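Local coordinates for protein chloride intracellular channel Clic (Drosophila melanogaster, PDB 2YV7) that may insert into membranes from a soluble, glutathione-transferase-like state and form chloride channels with pH-dependent activity, and may play a role in ethanol sensitivity, at residues 186-189 with 190-194; 227-230 with 231-235; 139-142 with 143-146. All coordinates share one frame; numbering follows the deposited sequence.

Contact 1: residues 186-189 with 190-194; sequences RVAG and KYFVD
The C-terminal end of helix 173-193 brings Ala-188 to the edge of the Phe-192 ring one turn later, just before the chain leaves the helix at Asp-194. The methyl carbon of Ala-188 lies in the plane of the phenyl ring, with CB 4.0 Å from Phe-192 CD2. The ring also leans on the backbone: its CD2 comes within 3.2 Å of Ala-188 O, near the ring plane. The same carbonyl takes the hydrogen bond from Phe-192 N at 3.0 Å, with a nearly straight N-H...O angle of 167°. Tyr-191 turns an edge to one face of this ring. Its CG is set opposite the main-chain N (chi1 -180°), while Phe-192 holds CG on the N side, and this difference lets Tyr-191 CD1 stand 3.5 Å above the centre of the phenyl plane.

This helix belongs to the all-helical C-terminal half of the GST-like fold, and its aromatic end meets helix 224-235, where Tyr-191 OH hydrogen-bonds Lys-232 NZ and Phe-192 packs on Tyr-231. Ala-188 and Phe-192 together also touch Leu-136 of helix 128-136.

Gly-189 O receives Val-193 N at 3.1 Å, and Val-193 CG2 lies 3.4 Å from that oxygen. One residue on, Asp-194 N still reaches back to Lys-190 O, but Asp-194 itself has a positive phi of 47°, which turns the chain out of the helix; a further backbone hydrogen bond links Gly-189 with Phe-195. Away from the Ala-188/Phe-192 side, Lys-190 CB rests 3.3 Å from Arg-186 O, and the lysine chain bends away to a salt bridge with Glu-196, while Arg-186 bonds Tyr-253 O and Tyr-212 OH.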
ATOM      1  N   ARG A 186      11.670   1.107  -2.195  1.00 20.42           N
ATOM      2  CA  ARG A 186      12.788   0.312  -1.692  1.00 25.08           C
ATOM      3  C   ARG A 186      13.057  -0.828  -2.645  1.00 24.01           C
ATOM      4  O   ARG A 186      14.190  -0.993  -3.121  1.00 24.23           O
ATOM      5  CB  ARG A 186      12.526  -0.263  -0.297  1.00 22.78           C
ATOM      6  CG  ARG A 186      12.471   0.748   0.820  1.00 24.86           C
ATOM      7  CD  ARG A 186      12.621   0.049   2.149  1.00 29.09           C
ATOM      8  NE  ARG A 186      13.960  -0.560   2.322  1.00 28.65           N
ATOM      9  CZ  ARG A 186      14.283  -1.318   3.371  1.00 26.98           C
ATOM     10  NH1 ARG A 186      13.390  -1.649   4.339  1.00 24.24           N
ATOM     11  NH2 ARG A 186      15.525  -1.768   3.435  1.00 28.31           N
ATOM     12  N   VAL A 187      12.033  -1.626  -2.942  1.00 23.34           N
ATOM     13  CA  VAL A 187      12.287  -2.889  -3.693  1.00 22.71           C
ATOM     14  C   VAL A 187      12.625  -2.655  -5.161  1.00 21.99           C
ATOM     15  O   VAL A 187      13.643  -3.160  -5.669  1.00 22.83           O
ATOM     16  CB  VAL A 187      11.068  -3.849  -3.499  1.00 20.72           C
ATOM     17  CG1 VAL A 187      11.203  -5.069  -4.375  1.00 24.32           C
ATOM     18  CG2 VAL A 187      10.944  -4.233  -1.983  1.00 23.94           C
ATOM     19  N   ALA A 188      11.778  -1.879  -5.847  1.00 20.31           N
ATOM     20  CA  ALA A 188      11.955  -1.684  -7.267  1.00 19.65           C
ATOM     21  C   ALA A 188      13.089  -0.676  -7.494  1.00 22.67           C
ATOM     22  O   ALA A 188      13.840  -0.814  -8.420  1.00 23.94           O
ATOM     23  CB  ALA A 188      10.712  -1.163  -7.923  1.00 22.12           C
ATOM     24  N   GLY A 189      13.137   0.375  -6.680  1.00 21.92           N
ATOM     25  CA  GLY A 189      14.249   1.343  -6.706  1.00 19.84           C
ATOM     26  C   GLY A 189      15.620   0.654  -6.725  1.00 22.01           C
ATOM     27  O   GLY A 189      16.460   0.944  -7.593  1.00 23.87           O
ATOM     28  N   LYS A 190      15.822  -0.267  -5.796  1.00 22.69           N
ATOM     29  CA  LYS A 190      17.120  -0.943  -5.632  1.00 26.80           C
ATOM     30  C   LYS A 190      17.348  -1.890  -6.794  1.00 23.94           C
ATOM     31  O   LYS A 190      18.398  -1.846  -7.482  1.00 25.47           O
ATOM     32  CB  LYS A 190      17.106  -1.745  -4.383  1.00 27.01           C
ATOM     33  CG  LYS A 190      18.419  -2.387  -4.088  1.00 34.42           C
ATOM     34  CD  LYS A 190      18.142  -3.522  -3.113  1.00 37.09           C
ATOM     35  CE  LYS A 190      19.228  -3.568  -2.129  1.00 43.68           C
ATOM     36  NZ  LYS A 190      19.624  -2.138  -1.878  1.00 46.44           N
ATOM     37  N   TYR A 191      16.328  -2.706  -7.095  1.00 21.46           N
ATOM     38  CA  TYR A 191      16.525  -3.727  -8.161  1.00 23.59           C
ATOM     39  C   TYR A 191      16.843  -3.101  -9.523  1.00 25.30           C
ATOM     40  O   TYR A 191      17.838  -3.439 -10.224  1.00 24.73           O
ATOM     41  CB  TYR A 191      15.264  -4.591  -8.278  1.00 25.02           C
ATOM     42  CG  TYR A 191      15.351  -5.679  -9.332  1.00 24.53           C
ATOM     43  CD1 TYR A 191      15.031  -5.428 -10.684  1.00 26.60           C
ATOM     44  CD2 TYR A 191      15.834  -6.920  -8.986  1.00 25.97           C
ATOM     45  CE1 TYR A 191      15.136  -6.445 -11.674  1.00 27.69           C
ATOM     46  CE2 TYR A 191      15.909  -7.921  -9.919  1.00 25.18           C
ATOM     47  CZ  TYR A 191      15.594  -7.667 -11.261  1.00 29.08           C
ATOM     48  OH  TYR A 191      15.699  -8.677 -12.167  1.00 30.96           O
ATOM     49  N   PHE A 192      16.024  -2.146  -9.923  1.00 21.56           N
ATOM     50  CA  PHE A 192      16.147  -1.616 -11.289  1.00 21.18           C
ATOM     51  C   PHE A 192      17.250  -0.601 -11.444  1.00 26.59           C
ATOM     52  O   PHE A 192      17.964  -0.669 -12.461  1.00 25.37           O
ATOM     53  CB  PHE A 192      14.822  -1.001 -11.805  1.00 24.70           C
ATOM     54  CG  PHE A 192      13.772  -2.059 -12.026  1.00 22.79           C
ATOM     55  CD1 PHE A 192      13.805  -2.852 -13.170  1.00 27.52           C
ATOM     56  CD2 PHE A 192      12.827  -2.303 -11.072  1.00 25.18           C
ATOM     57  CE1 PHE A 192      12.878  -3.869 -13.362  1.00 28.17           C
ATOM     58  CE2 PHE A 192      11.915  -3.315 -11.251  1.00 26.08           C
ATOM     59  CZ  PHE A 192      11.933  -4.106 -12.399  1.00 28.17           C
ATOM     60  N   VAL A 193      17.367   0.330 -10.497  1.00 23.56           N
ATOM     61  CA  VAL A 193      18.319   1.474 -10.715  1.00 25.43           C
ATOM     62  C   VAL A 193      19.260   1.694  -9.544  1.00 23.65           C
ATOM     63  O   VAL A 193      19.914   2.744  -9.463  1.00 26.76           O
ATOM     64  CB  VAL A 193      17.582   2.810 -11.135  1.00 24.60           C
ATOM     65  CG1 VAL A 193      16.927   2.616 -12.520  1.00 30.22           C
ATOM     66  CG2 VAL A 193      16.567   3.231 -10.067  1.00 28.98           C
ATOM     67  N   ASP A 194      19.449   0.679  -8.708  1.00 22.07           N
ATOM     68  CA  ASP A 194      20.325   0.824  -7.551  1.00 25.55           C
ATOM     69  C   ASP A 194      20.108   2.094  -6.724  1.00 25.74           C
ATOM     70  O   ASP A 194      21.075   2.775  -6.295  1.00 28.77           O
ATOM     71  CB  ASP A 194      21.803   0.774  -7.985  1.00 26.77           C
ATOM     72  CG  ASP A 194      22.735   0.462  -6.829  1.00 32.81           C
ATOM     73  OD1 ASP A 194      22.307  -0.161  -5.769  1.00 30.72           O
ATOM     74  OD2 ASP A 194      23.927   0.861  -7.000  1.00 32.75           O
TER

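Contact 2: residues 227-230 with 231-235; sequences IINH and YKLQQ
From Tyr-231 to Gln-234 each backbone N-H returns to the carbonyl four residues earlier, from Ile-227 O to His-230 O, the bond from Leu-233 N to Asn-229 O being 2.9 Å long and almost straight at 170°. On this regular alpha-helical frame two sequence neighbours form a T-shaped aromatic pair. The edge of the His-230 imidazole is directed at the face of the Tyr-231 ring, with the ring planes 75° apart and the centroids 5.0 Å apart. His-230 CD2 makes the approach, 3.7 Å above the centre of the phenol plane. The imidazole gets there because its CG is trans to the main-chain N (chi1 179°), whereas Tyr-231 keeps CG on the N side.

Ile-227 meets the same phenol ring from its edge: CG2 lies in the ring plane, 3.9 Å from Tyr-231 CE2, and the two side chains run alongside one another. Ile-228 and Lys-232 make a similar pair, with Ile-228 CG2 3.8 Å from Lys-232 CE. Leu-233 settles over the backbone of the preceding turn, its CG 3.1 Å from Asn-229 O. A serine in place of Tyr-231 would probably leave the imidazole edge without a face to rest on, open a gap beside Ile-227 and deprive Tyr-129 of its hydroxyl partner.

Tyr-231 is wedged between helices: its OH bonds Tyr-129 and its ring touches Leu-132 and Leu-136 of helix 128-136, as well as Ala-188 and Phe-192 of helix 173-193, while the Asn-229 side chain touches Ile-32 in the loop between strand 22-28 and helix 41-55.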
ATOM      1  N   ILE A 227       6.617  -7.453  -6.657  1.00 24.40           N
ATOM      2  CA  ILE A 227       6.826  -6.017  -6.943  1.00 23.46           C
ATOM      3  C   ILE A 227       7.736  -5.869  -8.169  1.00 25.69           C
ATOM      4  O   ILE A 227       7.420  -5.189  -9.161  1.00 29.81           O
ATOM      5  CB  ILE A 227       7.428  -5.278  -5.679  1.00 21.11           C
ATOM      6  CG1 ILE A 227       6.391  -5.189  -4.560  1.00 23.53           C
ATOM      7  CG2 ILE A 227       7.869  -3.835  -6.104  1.00 25.44           C
ATOM      8  CD1 ILE A 227       6.931  -4.870  -3.143  1.00 21.65           C
ATOM      9  N   ILE A 228       8.879  -6.565  -8.148  1.00 27.43           N
ATOM     10  CA  ILE A 228       9.788  -6.538  -9.304  1.00 23.34           C
ATOM     11  C   ILE A 228       9.158  -6.986 -10.637  1.00 27.41           C
ATOM     12  O   ILE A 228       9.283  -6.300 -11.653  1.00 29.60           O
ATOM     13  CB  ILE A 228      11.018  -7.448  -8.993  1.00 26.75           C
ATOM     14  CG1 ILE A 228      11.750  -6.839  -7.798  1.00 24.37           C
ATOM     15  CG2 ILE A 228      11.917  -7.626 -10.215  1.00 27.75           C
ATOM     16  CD1 ILE A 228      12.936  -7.755  -7.357  1.00 28.59           C
ATOM     17  N   ASN A 229       8.482  -8.133 -10.624  1.00 28.87           N
ATOM     18  CA  ASN A 229       7.837  -8.647 -11.827  1.00 30.43           C
ATOM     19  C   ASN A 229       6.816  -7.627 -12.364  1.00 32.49           C
ATOM     20  O   ASN A 229       6.740  -7.385 -13.578  1.00 35.21           O
ATOM     21  CB  ASN A 229       7.186 -10.010 -11.542  1.00 32.94           C
ATOM     22  CG  ASN A 229       6.655 -10.679 -12.812  1.00 39.39           C
ATOM     23  OD1 ASN A 229       5.469 -10.980 -12.937  1.00 43.93           O
ATOM     24  ND2 ASN A 229       7.531 -10.866 -13.770  1.00 42.51           N
ATOM     25  N   HIS A 230       6.070  -7.008 -11.435  1.00 30.32           N
ATOM     26  CA  HIS A 230       5.108  -5.956 -11.757  1.00 32.86           C
ATOM     27  C   HIS A 230       5.733  -4.904 -12.646  1.00 36.13           C
ATOM     28  O   HIS A 230       5.211  -4.626 -13.737  1.00 36.81           O
ATOM     29  CB  HIS A 230       4.569  -5.394 -10.439  1.00 38.66           C
ATOM     30  CG  HIS A 230       3.575  -4.284 -10.573  1.00 42.92           C
ATOM     31  ND1 HIS A 230       2.208  -4.500 -10.558  1.00 42.70           N
ATOM     32  CD2 HIS A 230       3.745  -2.940 -10.619  1.00 43.39           C
ATOM     33  CE1 HIS A 230       1.581  -3.336 -10.624  1.00 43.59           C
ATOM     34  NE2 HIS A 230       2.492  -2.373 -10.657  1.00 44.86           N
ATOM     35  N   TYR A 231       6.876  -4.330 -12.235  1.00 29.66           N
ATOM     36  CA  TYR A 231       7.602  -3.400 -13.099  1.00 29.19           C
ATOM     37  C   TYR A 231       8.272  -3.998 -14.330  1.00 31.29           C
ATOM     38  O   TYR A 231       8.429  -3.315 -15.323  1.00 35.30           O
ATOM     39  CB  TYR A 231       8.583  -2.530 -12.278  1.00 30.15           C
ATOM     40  CG  TYR A 231       7.806  -1.730 -11.280  1.00 27.21           C
ATOM     41  CD1 TYR A 231       7.115  -0.568 -11.657  1.00 28.20           C
ATOM     42  CD2 TYR A 231       7.712  -2.162  -9.967  1.00 25.69           C
ATOM     43  CE1 TYR A 231       6.300   0.148 -10.722  1.00 28.53           C
ATOM     44  CE2 TYR A 231       6.939  -1.466  -9.038  1.00 28.95           C
ATOM     45  CZ  TYR A 231       6.268  -0.316  -9.407  1.00 27.32           C
ATOM     46  OH  TYR A 231       5.524   0.329  -8.492  1.00 27.80           O
ATOM     47  N   LYS A 232       8.695  -5.251 -14.278  1.00 33.33           N
ATOM     48  CA  LYS A 232       9.308  -5.869 -15.438  1.00 31.76           C
ATOM     49  C   LYS A 232       8.278  -5.932 -16.570  1.00 39.14           C
ATOM     50  O   LYS A 232       8.557  -5.554 -17.696  1.00 37.40           O
ATOM     51  CB  LYS A 232       9.762  -7.289 -15.120  1.00 41.07           C
ATOM     52  CG  LYS A 232      11.101  -7.385 -14.475  1.00 41.94           C
ATOM     53  CD  LYS A 232      11.595  -8.824 -14.516  1.00 41.98           C
ATOM     54  CE  LYS A 232      12.844  -8.975 -13.697  1.00 44.35           C
ATOM     55  NZ  LYS A 232      14.087  -8.653 -14.480  1.00 48.28           N
ATOM     56  N   LEU A 233       7.063  -6.373 -16.255  1.00 35.89           N
ATOM     57  CA  LEU A 233       6.014  -6.460 -17.261  0.50 39.27           C
ATOM     58  C   LEU A 233       5.693  -5.082 -17.809  1.00 45.93           C
ATOM     59  O   LEU A 233       5.471  -4.919 -19.009  1.00 47.92           O
ATOM     60  CB  LEU A 233       4.753  -7.062 -16.680  0.50 31.38           C
ATOM     61  CG  LEU A 233       4.839  -8.317 -15.824  0.50 31.04           C
ATOM     62  CD1 LEU A 233       3.430  -8.782 -15.553  0.50 28.44           C
ATOM     63  CD2 LEU A 233       5.612  -9.392 -16.536  0.50 30.71           C
ATOM     64  N   GLN A 234       5.686  -4.083 -16.928  1.00 47.62           N
ATOM     65  CA  GLN A 234       5.497  -2.697 -17.349  1.00 51.90           C
ATOM     66  C   GLN A 234       6.531  -2.264 -18.380  1.00 55.80           C
ATOM     67  O   GLN A 234       6.214  -1.485 -19.268  1.00 56.62           O
ATOM     68  CB  GLN A 234       5.549  -1.751 -16.157  1.00 54.21           C
ATOM     69  CG  GLN A 234       4.308  -1.776 -15.311  1.00 57.60           C
ATOM     70  CD  GLN A 234       4.210  -0.576 -14.390  1.00 58.87           C
ATOM     71  OE1 GLN A 234       3.428  -0.580 -13.425  1.00 57.73           O
ATOM     72  NE2 GLN A 234       5.012   0.472 -14.680  1.00 58.41           N
ATOM     73  N   GLN A 235       7.752  -2.785 -18.262  1.00 58.99           N
ATOM     74  CA  GLN A 235       8.862  -2.419 -19.146  1.00 61.53           C
ATOM     75  C   GLN A 235       9.154  -3.517 -20.189  1.00 64.01           C
ATOM     76  O   GLN A 235      10.106  -3.408 -20.988  1.00 57.96           O
ATOM     77  CB  GLN A 235      10.108  -2.082 -18.313  1.00 65.18           C
ATOM     78  CG  GLN A 235       9.918  -0.884 -17.337  1.00 68.08           C
ATOM     79  CD  GLN A 235      10.917  -0.867 -16.164  1.00 68.78           C
ATOM     80  OE1 GLN A 235      10.754  -0.108 -15.206  1.00 69.10           O
ATOM     81  NE2 GLN A 235      11.946  -1.702 -16.242  1.00 68.71           N
TER

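Contact 3: residues 139-142 with 143-146; sequences KDEA and KNNA
Asp-140 is the N-cap of helix 141-161, its carboxylate accepting from Lys-143 N, and the aspartate side chain can be followed atom by atom. Asp-140 CB lies 4.0 Å from Lys-143 CG, and the carboxylate carbon, CG, comes a little closer to the same lysine methylene. OD1 takes the capping bond from Lys-143 N at 3.0 Å, and the donor meets it from above the carboxylate plane, 45° out of it. OD2 passes alongside Lys-143 CG. What puts the carboxylate over the first turn is the aspartate's first torsion, which carries CG away from its own N (chi1 -176°). Its backbone O meanwhile takes the regular helical bond from Asn-144 N and a weak one from Lys-143 N.

A water links the Asp-140 backbone to the Asn-144 side chain, accepting from Asp-140 N and lying 2.7 Å from Asn-144 OD1. The amide of Asn-144 also gives a weak bond through ND2 to Glu-141 OE1.

Glu-141 O is gripped twice by one residue: Asn-145 ND2 reaches it at 2.7 Å and Asn-145 N at 2.9 Å, from opposite faces of the carbonyl plane. The side-chain bond is straight, 166° at the hydrogen, and the oxygen lies in the plane of the asparagine amide, which fixes the rotation of that group. On the side of helix 128-136, Lys-143 and Asn-144 touch Met-135.

At this helix start, where first-turn N-H groups point back out of the end and lack carbonyl partners within the helix, a carboxylate is likely to be electrostatically favourable; Lys-143 NZ, 4.6 Å from Asp-140 OD2, may add a weaker attraction without touching it.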
ATOM      1  N   LYS A 139      18.442   4.443 -15.471  1.00 30.71           N
ATOM      2  CA  LYS A 139      19.244   5.080 -14.440  1.00 33.06           C
ATOM      3  C   LYS A 139      19.432   6.551 -14.768  1.00 35.97           C
ATOM      4  O   LYS A 139      19.949   6.905 -15.829  1.00 31.60           O
ATOM      5  CB  LYS A 139      20.614   4.410 -14.305  1.00 38.07           C
ATOM      6  CG  LYS A 139      21.074   4.346 -12.863  1.00 40.34           C
ATOM      7  CD  LYS A 139      22.357   3.583 -12.688  1.00 41.88           C
ATOM      8  CE  LYS A 139      22.150   2.068 -12.503  1.00 41.42           C
ATOM      9  NZ  LYS A 139      23.514   1.478 -12.284  1.00 40.55           N
ATOM     10  N   ASP A 140      19.003   7.413 -13.863  1.00 28.96           N
ATOM     11  CA  ASP A 140      19.082   8.866 -14.112  1.00 30.91           C
ATOM     12  C   ASP A 140      19.117   9.521 -12.728  1.00 28.69           C
ATOM     13  O   ASP A 140      18.127   9.550 -12.028  1.00 28.52           O
ATOM     14  CB  ASP A 140      17.853   9.311 -14.879  1.00 30.45           C
ATOM     15  CG  ASP A 140      17.874  10.789 -15.264  1.00 39.78           C
ATOM     16  OD1 ASP A 140      18.098  11.660 -14.409  1.00 36.75           O
ATOM     17  OD2 ASP A 140      17.537  11.098 -16.429  1.00 36.34           O
ATOM     18  N   GLU A 141      20.293  10.003 -12.322  1.00 32.05           N
ATOM     19  CA  GLU A 141      20.462  10.607 -11.010  1.00 26.07           C
ATOM     20  C   GLU A 141      19.604  11.826 -10.770  1.00 24.25           C
ATOM     21  O   GLU A 141      19.288  12.153  -9.620  1.00 28.48           O
ATOM     22  CB  GLU A 141      21.953  10.991 -10.785  1.00 33.98           C
ATOM     23  CG  GLU A 141      22.907   9.787 -10.541  1.00 42.41           C
ATOM     24  CD  GLU A 141      22.621   8.969  -9.258  1.00 44.28           C
ATOM     25  OE1 GLU A 141      21.715   9.316  -8.431  1.00 50.56           O
ATOM     26  OE2 GLU A 141      23.333   7.941  -9.046  1.00 51.14           O
ATOM     27  N   ALA A 142      19.284  12.564 -11.830  1.00 26.98           N
ATOM     28  CA  ALA A 142      18.449  13.716 -11.661  1.00 27.42           C
ATOM     29  C   ALA A 142      17.048  13.244 -11.266  1.00 30.36           C
ATOM     30  O   ALA A 142      16.424  13.840 -10.411  1.00 30.47           O
ATOM     31  CB  ALA A 142      18.391  14.535 -12.908  1.00 30.32           C
ATOM     32  N   LYS A 143      16.596  12.132 -11.852  1.00 26.79           N
ATOM     33  CA  LYS A 143      15.252  11.626 -11.541  1.00 30.28           C
ATOM     34  C   LYS A 143      15.256  11.014 -10.107  1.00 26.20           C
ATOM     35  O   LYS A 143      14.302  11.152  -9.310  1.00 28.40           O
ATOM     36  CB  LYS A 143      14.808  10.591 -12.599  1.00 31.05           C
ATOM     37  CG  LYS A 143      14.481  11.180 -13.953  1.00 35.64           C
ATOM     38  CD  LYS A 143      13.282  12.100 -13.969  1.00 41.64           C
ATOM     39  CE  LYS A 143      13.216  12.843 -15.335  1.00 42.44           C
ATOM     40  NZ  LYS A 143      12.982  11.893 -16.469  1.00 46.47           N
ATOM     41  N   ASN A 144      16.370  10.390  -9.756  1.00 23.81           N
ATOM     42  CA  ASN A 144      16.568   9.785  -8.443  1.00 28.56           C
ATOM     43  C   ASN A 144      16.459  10.867  -7.408  1.00 30.85           C
ATOM     44  O   ASN A 144      15.784  10.724  -6.378  1.00 30.57           O
ATOM     45  CB  ASN A 144      17.963   9.130  -8.282  1.00 26.20           C
ATOM     46  CG  ASN A 144      18.047   7.767  -8.931  1.00 32.69           C
ATOM     47  OD1 ASN A 144      17.130   7.346  -9.581  1.00 29.10           O
ATOM     48  ND2 ASN A 144      19.180   7.067  -8.755  1.00 31.59           N
ATOM     49  N   ASN A 145      17.152  11.967  -7.681  1.00 32.96           N
ATOM     50  CA  ASN A 145      17.208  13.054  -6.698  1.00 32.93           C
ATOM     51  C   ASN A 145      15.892  13.826  -6.562  1.00 31.53           C
ATOM     52  O   ASN A 145      15.594  14.418  -5.517  1.00 33.96           O
ATOM     53  CB  ASN A 145      18.462  13.898  -6.945  1.00 33.18           C
ATOM     54  CG  ASN A 145      19.719  13.232  -6.373  1.00 33.15           C
ATOM     55  OD1 ASN A 145      20.024  13.392  -5.179  1.00 38.49           O
ATOM     56  ND2 ASN A 145      20.411  12.421  -7.181  1.00 32.97           N
ATOM     57  N   ALA A 146      15.073  13.823  -7.618  1.00 27.99           N
ATOM     58  CA  ALA A 146      13.724  14.358  -7.483  1.00 25.01           C
ATOM     59  C   ALA A 146      12.884  13.509  -6.529  1.00 25.37           C
ATOM     60  O   ALA A 146      12.109  14.034  -5.756  1.00 25.98           O
ATOM     61  CB  ALA A 146      13.048  14.386  -8.768  1.00 26.04           C
TER
HETATM   62  O   HOH W   1      17.160   6.261 -12.016  1.00 25.76           O

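Along the chain contact 3 comes first, at the start of helix 141-161; contact 1 follows at the end of the next helix, 173-193, and contact 2 near the end of helix 224-235. Each spans one unbroken run of residues and closes only local helical turns, so the three stand in series, none enclosing or crossing another. In space contact 1 touches both of the others. Val-193 CG1 of contact 1 packs 3.8 Å from Lys-139 N of contact 3, and Tyr-191 CD2 lies 3.4 Å from Ile-228 CD1 of contact 2. Contact 1 is thus the middle member, joining two helix ends whose contacts, 2 and 3, do not touch.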